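Local structure of ParA (Salmonella enterica subsp. enterica serovar Newport str. SL317, 3EZF) at residues I253-G256 with P257-P261; L288-L291 with T292-E296. The protein is a ParA-type partition protein, probably an ATPase that binds DNA, acts in plasmid partition and in ADP-mediated transcriptional regulation. One frame throughout, in Å; residues are numbered along the deposited sequence.

Contact 1: residues I253-G256 with P257-P261; sequences IDTG and PHLDP
Thr255 meets Leu259 across the turn that follows the probable Walker B strand of this P-loop NTPase fold. Strand 250-254 runs inside the parallel sheet, between strands 149-153 and 112-116. It carries the hydrophobic run and the acidic residue expected of a Walker B motif. That residue is Asp254. Its two carboxylate oxygens bond to the hydroxyls of Thr129 and Ser160, which should fix the carboxylate at the strand end. Beyond it, Gly256 and Pro257 lead the chain into a bend, and Leu259 comes back beside Thr255. No hydrogen bond joins the two segments; the side chains meet by apolar contact. The methyl of Thr255 does the touching: CG2 stands anti to the backbone N and reaches Leu259 CB at 4.0 Å. The two side chains cross at about a right angle. Leu259 also packs on Pro156, on Ala216 of helix 212-216 and on His258 of the second subunit. The His258 rings of the two subunits meet with their planes nearly parallel, about 5° apart. Within the turn, Leu259 CB lies 4.2 Å from Gly256 O.

Contact 2: residues L288-L291 with T292-E296; sequences LKYL and TRLPE
The backbone N of Thr292 gives a hydrogen bond of 2.9 Å to Leu288 O. The N of Leu294 bonds to Leu291 O, also at 2.9 Å. The first bond continues the helical pattern of 281-291, and the second closes a type I turn from Leu291 to Leu294. Arg293 N also donates to Tyr290 O, though the place of this N is less sure. Arg293 NE bonds to Glu296 OE2 at 3.2 Å as part of a salt bridge. It meets the syn side of the oxygen, 33° out of the carboxylate plane. The stronger partner of Arg293 lies outside: NH1 forms a salt bridge with Asp211 of the second subunit. The guanidinium thus has carboxylates at two of its nitrogens. Tyr290 CG lies anti to the backbone N, chi1 -178°, and ring atom CE1 comes to 4.1 Å from Leu294 CD2. That methyl approaches the ring obliquely. Leu291 rests on Thr275 and Tyr337, and Leu294 on Leu273. Pro295 sits in the first turn of helix 294-303, where proline is well tolerated. This is a type I turn joining two consecutive helices, 281-291 and 294-303, set against strand 272-277 of the P-loop NTPase sheet.

Contact 1 comes first along the chain, and contact 2 follows after helix 261-267 and strand 272-277. Their centres are 14 Å apart. Their nearest atoms come within about 4 Å without touching. Both reach the region around helix 212-216 of the second subunit: Pro257 packs on Ile210 and Asp260 on Ser217 of that chain, while Arg293 packs on its Phe214. The glycine-rich loop 120-127, a likely P-loop, is not modelled. Contact 1 lies nearer the probable nucleotide site, since its probable Walker B residue Asp254 bonds to Thr129 just after this gap. In contact 2, Tyr290 touches Val117 and Leu119, which lead into the gap. Both contacts form part of the interface with the second subunit.

Contact 1: residues I253-G256 with P257-P261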
loop_
_atom_site.group_PDB
_atom_site.type_symbol
_atom_site.label_atom_id
_atom_site.label_comp_id
_atom_site.label_asym_id
_atom_site.label_seq_id
_atom_site.Cartn_x
_atom_site.Cartn_y
_atom_site.Cartn_z
ATOM N N ILE A 253 3.384 -16.991 0.299
ATOM C CA ILE A 253 4.036 -16.002 -0.535
ATOM C C ILE A 253 3.242 -14.708 -0.593
ATOM O O ILE A 253 2.053 -14.714 -0.926
ATOM C CB ILE A 253 4.246 -16.542 -1.939
ATOM C CG1 ILE A 253 5.244 -17.688 -1.865
ATOM C CG2 ILE A 253 4.790 -15.451 -2.861
ATOM C CD1 ILE A 253 5.282 -18.525 -3.084
ATOM N N ASP A 254 3.929 -13.606 -0.278
ATOM C CA ASP A 254 3.369 -12.251 -0.239
ATOM C C ASP A 254 3.886 -11.318 -1.327
ATOM O O ASP A 254 5.097 -11.140 -1.446
ATOM C CB ASP A 254 3.708 -11.620 1.104
ATOM C CG ASP A 254 2.520 -11.468 1.986
ATOM O OD1 ASP A 254 1.590 -12.293 1.893
ATOM O OD2 ASP A 254 2.522 -10.524 2.788
ATOM N N THR A 255 2.977 -10.709 -2.097
ATOM C CA THR A 255 3.366 -9.756 -3.145
ATOM C C THR A 255 2.312 -8.702 -3.409
ATOM O O THR A 255 1.123 -8.962 -3.232
ATOM C CB THR A 255 3.603 -10.403 -4.499
ATOM O OG1 THR A 255 4.272 -11.653 -4.333
ATOM C CG2 THR A 255 4.464 -9.476 -5.351
ATOM N N GLY A 256 2.756 -7.525 -3.846
ATOM C CA GLY A 256 1.835 -6.454 -4.179
ATOM C C GLY A 256 1.197 -6.797 -5.518
ATOM O O GLY A 256 1.498 -7.855 -6.076
ATOM N N PRO A 257 0.323 -5.938 -6.068
ATOM C CA PRO A 257 -0.356 -6.172 -7.353
ATOM C C PRO A 257 0.541 -6.023 -8.588
ATOM O O PRO A 257 1.236 -6.953 -8.997
ATOM C CB PRO A 257 -1.466 -5.120 -7.352
ATOM C CG PRO A 257 -1.637 -4.766 -5.896
ATOM C CD PRO A 257 -0.235 -4.757 -5.394
ATOM N N HIS A 258 0.466 -4.839 -9.188
ATOM C CA HIS A 258 1.235 -4.453 -10.367
ATOM C C HIS A 258 2.465 -5.312 -10.641
ATOM O O HIS A 258 2.658 -5.786 -11.765
ATOM C CB HIS A 258 1.652 -3.003 -10.198
ATOM C CG HIS A 258 1.592 -2.546 -8.776
ATOM N ND1 HIS A 258 0.399 -2.345 -8.107
ATOM C CD2 HIS A 258 2.570 -2.322 -7.869
ATOM C CE1 HIS A 258 0.647 -2.020 -6.857
ATOM N NE2 HIS A 258 1.958 -1.997 -6.681
ATOM N N LEU A 259 3.299 -5.494 -9.615
ATOM C CA LEU A 259 4.521 -6.300 -9.728
ATOM C C LEU A 259 4.272 -7.470 -10.675
ATOM O O LEU A 259 3.165 -8.015 -10.730
ATOM C CB LEU A 259 4.925 -6.842 -8.352
ATOM C CG LEU A 259 6.279 -6.418 -7.777
ATOM C CD1 LEU A 259 7.362 -6.878 -8.727
ATOM C CD2 LEU A 259 6.343 -4.910 -7.568
ATOM N N ASP A 260 5.279 -7.851 -11.441
ATOM C CA ASP A 260 5.079 -8.968 -12.337
ATOM C C ASP A 260 6.130 -10.019 -12.084
ATOM O O ASP A 260 5.819 -11.093 -11.584
ATOM C CB ASP A 260 5.117 -8.530 -13.807
ATOM C CG ASP A 260 3.767 -8.686 -14.507
ATOM O OD1 ASP A 260 3.767 -8.775 -15.761
ATOM O OD2 ASP A 260 2.715 -8.706 -13.815
ATOM N N PRO A 261 7.402 -9.722 -12.388
ATOM C CA PRO A 261 8.354 -10.799 -12.121
ATOM C C PRO A 261 8.147 -11.482 -10.771
ATOM O O PRO A 261 8.267 -12.691 -10.677
ATOM C CB PRO A 261 9.706 -10.110 -12.263
ATOM C CG PRO A 261 9.395 -8.655 -12.013
ATOM C CD PRO A 261 8.099 -8.461 -12.701
#

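Contact 2: residues L288-L291 with T292-E296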
loop_
_atom_site.group_PDB
_atom_site.type_symbol
_atom_site.label_atom_id
_atom_site.label_comp_id
_atom_site.label_asym_id
_atom_site.label_seq_id
_atom_site.Cartn_x
_atom_site.Cartn_y
_atom_site.Cartn_z
ATOM N N LEU A 288 -12.370 -8.453 -7.669
ATOM C CA LEU A 288 -12.983 -9.132 -8.812
ATOM C C LEU A 288 -12.220 -8.745 -10.058
ATOM O O LEU A 288 -11.862 -9.587 -10.877
ATOM C CB LEU A 288 -14.449 -8.726 -8.983
ATOM C CG LEU A 288 -15.466 -9.200 -7.950
ATOM C CD1 LEU A 288 -16.849 -8.817 -8.428
ATOM C CD2 LEU A 288 -15.376 -10.699 -7.779
ATOM N N LYS A 289 -11.983 -7.451 -10.190
ATOM C CA LYS A 289 -11.239 -6.920 -11.316
ATOM C C LYS A 289 -9.917 -7.700 -11.377
ATOM O O LYS A 289 -9.496 -8.154 -12.440
ATOM C CB LYS A 289 -10.968 -5.426 -11.080
ATOM C CG LYS A 289 -10.893 -4.571 -12.329
ATOM C CD LYS A 289 -12.259 -4.437 -12.982
ATOM C CE LYS A 289 -12.237 -3.410 -14.095
ATOM N NZ LYS A 289 -11.908 -2.069 -13.548
ATOM N N TYR A 290 -9.280 -7.861 -10.217
ATOM C CA TYR A 290 -8.007 -8.571 -10.105
ATOM C C TYR A 290 -8.141 -10.039 -10.470
ATOM O O TYR A 290 -7.326 -10.576 -11.225
ATOM C CB TYR A 290 -7.457 -8.443 -8.683
ATOM C CG TYR A 290 -6.108 -9.101 -8.481
ATOM C CD1 TYR A 290 -6.011 -10.429 -8.061
ATOM C CD2 TYR A 290 -4.928 -8.385 -8.665
ATOM C CE1 TYR A 290 -4.766 -11.033 -7.833
ATOM C CE2 TYR A 290 -3.685 -8.975 -8.441
ATOM C CZ TYR A 290 -3.614 -10.296 -8.016
ATOM O OH TYR A 290 -2.392 -10.876 -7.761
ATOM N N LEU A 291 -9.167 -10.691 -9.934
ATOM C CA LEU A 291 -9.381 -12.100 -10.217
ATOM C C LEU A 291 -9.496 -12.320 -11.721
ATOM O O LEU A 291 -8.811 -13.166 -12.297
ATOM C CB LEU A 291 -10.658 -12.597 -9.519
ATOM C CG LEU A 291 -10.676 -12.673 -7.991
ATOM C CD1 LEU A 291 -12.025 -13.185 -7.505
ATOM C CD2 LEU A 291 -9.565 -13.586 -7.522
ATOM N N THR A 292 -10.360 -11.540 -12.355
ATOM C CA THR A 292 -10.584 -11.672 -13.780
ATOM C C THR A 292 -9.320 -11.449 -14.599
ATOM O O THR A 292 -9.354 -11.445 -15.823
ATOM C CB THR A 292 -11.676 -10.709 -14.235
ATOM O OG1 THR A 292 -11.769 -10.736 -15.661
ATOM C CG2 THR A 292 -11.368 -9.308 -13.779
ATOM N N ARG A 293 -8.185 -11.317 -13.928
ATOM C CA ARG A 293 -6.945 -11.082 -14.641
ATOM C C ARG A 293 -5.910 -12.196 -14.500
ATOM O O ARG A 293 -4.837 -12.131 -15.116
ATOM C CB ARG A 293 -6.339 -9.769 -14.165
ATOM C CG ARG A 293 -5.568 -9.050 -15.234
ATOM C CD ARG A 293 -6.338 -7.852 -15.790
ATOM N NE ARG A 293 -5.661 -7.321 -16.968
ATOM C CZ ARG A 293 -5.813 -6.090 -17.438
ATOM N NH1 ARG A 293 -6.628 -5.239 -16.834
ATOM N NH2 ARG A 293 -5.125 -5.701 -18.502
ATOM N N LEU A 294 -6.220 -13.218 -13.705
ATOM C CA LEU A 294 -5.279 -14.323 -13.492
ATOM C C LEU A 294 -5.012 -15.173 -14.737
ATOM O O LEU A 294 -3.880 -15.588 -14.982
ATOM C CB LEU A 294 -5.751 -15.228 -12.346
ATOM C CG LEU A 294 -5.796 -14.598 -10.950
ATOM C CD1 LEU A 294 -6.213 -15.630 -9.945
ATOM C CD2 LEU A 294 -4.454 -14.051 -10.582
ATOM N N PRO A 295 -6.053 -15.464 -15.526
ATOM C CA PRO A 295 -5.842 -16.270 -16.728
ATOM C C PRO A 295 -4.691 -15.741 -17.567
ATOM O O PRO A 295 -3.816 -16.491 -17.977
ATOM C CB PRO A 295 -7.181 -16.166 -17.440
ATOM C CG PRO A 295 -8.129 -16.202 -16.291
ATOM C CD PRO A 295 -7.492 -15.228 -15.305
ATOM N N GLU A 296 -4.690 -14.440 -17.814
ATOM C CA GLU A 296 -3.628 -13.837 -18.601
ATOM C C GLU A 296 -2.272 -14.071 -17.924
ATOM O O GLU A 296 -1.302 -14.469 -18.576
ATOM C CB GLU A 296 -3.912 -12.344 -18.775
ATOM C CG GLU A 296 -5.281 -12.068 -19.406
ATOM C CD GLU A 296 -5.680 -10.588 -19.396
ATOM O OE1 GLU A 296 -6.778 -10.255 -19.908
ATOM O OE2 GLU A 296 -4.899 -9.759 -18.878
#